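Local coordinates for envelopment polyprotein (Bovine Schmallenberg virus BH80/Germany/2011, PDB 7A56), which probably drives fusion of the viral and host membranes during entry, as a class II fusion glycoprotein captured here in its postfusion form, at residues 28-33 with 98-103. Sequence-based numbering, arbitrary orientation.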
ATOM      1  N   ALA A  28      24.795  30.779  30.262  1.00 40.07           N
ATOM      2  CA  ALA A  28      24.974  31.479  28.986  1.00 41.87           C
ATOM      3  C   ALA A  28      26.121  30.872  28.202  1.00 43.16           C
ATOM      4  O   ALA A  28      26.027  30.692  26.986  1.00 42.28           O
ATOM      5  CB  ALA A  28      25.243  32.973  29.197  1.00 41.49           C
ATOM      6  N   ALA A  29      27.210  30.536  28.897  1.00 44.28           N
ATOM      7  CA  ALA A  29      28.349  29.913  28.234  1.00 46.68           C
ATOM      8  C   ALA A  29      27.980  28.568  27.621  1.00 39.73           C
ATOM      9  O   ALA A  29      28.388  28.255  26.500  1.00 37.18           O
ATOM     10  CB  ALA A  29      29.491  29.738  29.214  1.00 43.41           C
ATOM     11  N   LEU A  30      27.263  27.736  28.373  1.00 36.73           N
ATOM     12  CA  LEU A  30      26.942  26.416  27.858  1.00 35.81           C
ATOM     13  C   LEU A  30      26.005  26.519  26.654  1.00 36.42           C
ATOM     14  O   LEU A  30      26.203  25.846  25.630  1.00 34.56           O
ATOM     15  CB  LEU A  30      26.326  25.548  28.956  1.00 36.59           C
ATOM     16  CG  LEU A  30      27.232  25.267  30.143  1.00 45.43           C
ATOM     17  CD1 LEU A  30      26.394  24.802  31.309  1.00 44.79           C
ATOM     18  CD2 LEU A  30      28.258  24.210  29.778  1.00 44.96           C
ATOM     19  N   GLN A  31      25.009  27.399  26.727  1.00 37.41           N
ATOM     20  CA  GLN A  31      24.100  27.493  25.589  1.00 35.27           C
ATOM     21  C   GLN A  31      24.812  28.074  24.365  1.00 37.41           C
ATOM     22  O   GLN A  31      24.534  27.667  23.217  1.00 36.76           O
ATOM     23  CB  GLN A  31      22.882  28.328  26.009  1.00 38.31           C
ATOM     24  CG  GLN A  31      21.988  27.593  27.011  1.00 40.59           C
ATOM     25  CD  GLN A  31      20.878  28.476  27.566  1.00 45.38           C
ATOM     26  OE1 GLN A  31      21.092  29.646  27.828  1.00 48.57           O
ATOM     27  NE2 GLN A  31      19.684  27.918  27.729  1.00 45.96           N
ATOM     28  N   SER A  32      25.760  28.989  24.594  1.00 39.10           N
ATOM     29  CA  SER A  32      26.549  29.545  23.498  1.00 41.31           C
ATOM     30  C   SER A  32      27.401  28.482  22.841  1.00 39.04           C
ATOM     31  O   SER A  32      27.565  28.473  21.615  1.00 39.45           O
ATOM     32  CB  SER A  32      27.472  30.643  24.027  1.00 42.81           C
ATOM     33  OG  SER A  32      26.976  31.898  23.744  1.00 46.80           O
ATOM     34  N   ASP A  33      28.045  27.653  23.662  1.00 36.33           N
ATOM     35  CA  ASP A  33      28.841  26.542  23.150  1.00 35.82           C
ATOM     36  C   ASP A  33      28.003  25.594  22.288  1.00 31.56           C
ATOM     37  O   ASP A  33      28.442  25.157  21.212  1.00 30.58           O
ATOM     38  CB  ASP A  33      29.457  25.793  24.325  1.00 32.92           C
ATOM     39  CG  ASP A  33      30.649  26.535  24.933  1.00 39.38           C
ATOM     40  OD1 ASP A  33      31.135  27.532  24.357  1.00 42.80           O
ATOM     41  OD2 ASP A  33      31.071  26.128  26.014  1.00 39.17           O
ATOM     42  N   SER A  98      19.190  22.529  38.716  1.00 47.81           N
ATOM     43  CA  SER A  98      18.854  22.571  37.292  1.00 48.13           C
ATOM     44  C   SER A  98      19.426  23.821  36.629  1.00 45.15           C
ATOM     45  O   SER A  98      19.435  24.902  37.211  1.00 47.19           O
ATOM     46  CB  SER A  98      17.330  22.536  37.108  1.00 52.97           C
ATOM     47  OG  SER A  98      16.828  21.216  37.286  1.00 57.72           O
ATOM     48  N   LEU A  99      19.892  23.673  35.396  1.00 41.22           N
ATOM     49  CA  LEU A  99      20.540  24.758  34.672  1.00 38.33           C
ATOM     50  C   LEU A  99      19.681  25.215  33.503  1.00 39.19           C
ATOM     51  O   LEU A  99      19.265  26.379  33.458  1.00 39.34           O
ATOM     52  CB  LEU A  99      21.921  24.312  34.168  1.00 36.86           C
ATOM     53  CG  LEU A  99      23.019  23.962  35.186  1.00 37.96           C
ATOM     54  CD1 LEU A  99      23.972  22.970  34.577  1.00 35.03           C
ATOM     55  CD2 LEU A  99      23.786  25.211  35.599  1.00 39.36           C
ATOM     56  N   PHE A 100      19.393  24.328  32.553  1.00 35.97           N
ATOM     57  CA  PHE A 100      18.533  24.757  31.449  1.00 36.64           C
ATOM     58  C   PHE A 100      17.984  23.520  30.774  1.00 35.26           C
ATOM     59  O   PHE A 100      18.295  22.398  31.166  1.00 32.26           O
ATOM     60  CB  PHE A 100      19.256  25.676  30.442  1.00 38.32           C
ATOM     61  CG  PHE A 100      20.453  25.036  29.768  1.00 36.96           C
ATOM     62  CD1 PHE A 100      21.700  25.104  30.365  1.00 38.50           C
ATOM     63  CD2 PHE A 100      20.328  24.421  28.528  1.00 36.75           C
ATOM     64  CE1 PHE A 100      22.801  24.535  29.788  1.00 37.57           C
ATOM     65  CE2 PHE A 100      21.436  23.808  27.923  1.00 34.78           C
ATOM     66  CZ  PHE A 100      22.688  23.889  28.559  1.00 36.50           C
ATOM     67  N   SER A 101      17.196  23.732  29.712  1.00 35.34           N
ATOM     68  CA  SER A 101      16.550  22.633  29.018  1.00 37.71           C
ATOM     69  C   SER A 101      16.925  22.641  27.534  1.00 32.17           C
ATOM     70  O   SER A 101      17.197  23.699  26.944  1.00 33.23           O
ATOM     71  CB  SER A 101      15.039  22.705  29.180  1.00 41.38           C
ATOM     72  OG  SER A 101      14.543  23.713  28.332  1.00 46.51           O
ATOM     73  N   ILE A 102      17.030  21.433  26.981  1.00 28.71           N
ATOM     74  CA  ILE A 102      17.177  21.190  25.548  1.00 29.46           C
ATOM     75  C   ILE A 102      15.942  20.419  25.129  1.00 29.38           C
ATOM     76  O   ILE A 102      15.623  19.387  25.735  1.00 28.71           O
ATOM     77  CB  ILE A 102      18.454  20.389  25.239  1.00 29.13           C
ATOM     78  CG1 ILE A 102      19.717  21.178  25.664  1.00 34.73           C
ATOM     79  CG2 ILE A 102      18.543  20.014  23.786  1.00 31.54           C
ATOM     80  CD1 ILE A 102      21.032  20.411  25.451  1.00 35.81           C
ATOM     81  N   ILE A 103      15.275  20.887  24.081  1.00 27.82           N
ATOM     82  CA  ILE A 103      14.080  20.237  23.543  1.00 24.89           C
ATOM     83  C   ILE A 103      14.443  19.654  22.184  1.00 24.76           C
ATOM     84  O   ILE A 103      15.088  20.330  21.370  1.00 25.48           O
ATOM     85  CB  ILE A 103      12.926  21.251  23.466  1.00 25.47           C
ATOM     86  CG1 ILE A 103      12.445  21.589  24.899  1.00 26.30           C
ATOM     87  CG2 ILE A 103      11.727  20.767  22.590  1.00 24.53           C
ATOM     88  CD1 ILE A 103      11.609  22.899  24.933  1.00 31.76           C
TER
HETATM   89  O   HOH W   1      17.637  26.317  27.225  1.00 39.59           O
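L99 starts the contact with helix 23-40: its CD1 comes up to CD1 of L30 at 4.5 Å, a loose methyl-to-methyl touch, and both leucines also rest on F345. The next residue, F100, points toward the helix as well. That is possible because L99 and F100 together face I91, a classic beta bulge in the antiparallel pairing of strands 86-92 and 98-134, and it puts two successive large side chains on the helix side. The setting is one end of the elongated, beta-rich molecule, where the helix near the N terminus runs over a sheet; the segment axes lie 9.5 Å apart and only 24° from parallel. With CG between the backbone N and the carbonyl carbon, the F100 ring stands up from the strand to meet both L30 and Q31. L30 CB approaches obliquely, 3.8 Å from F100 CE1, while L30 CD1 sits at the ring's edge. Q31 covers one face: its CG lies 3.8 Å from the centroid of the F100 ring, 7° off the normal, a CH-pi contact. From there the extended glutamine chain continues across to the strand, opposite in sense to F100, bringing NE2 within 3.5 Å of F100 CB, the amide plane tilted 52° to the ring. At S101, a water bridges the two elements, donating to S101 O at 2.7 Å and accepting a weak bond from Q31 NE2.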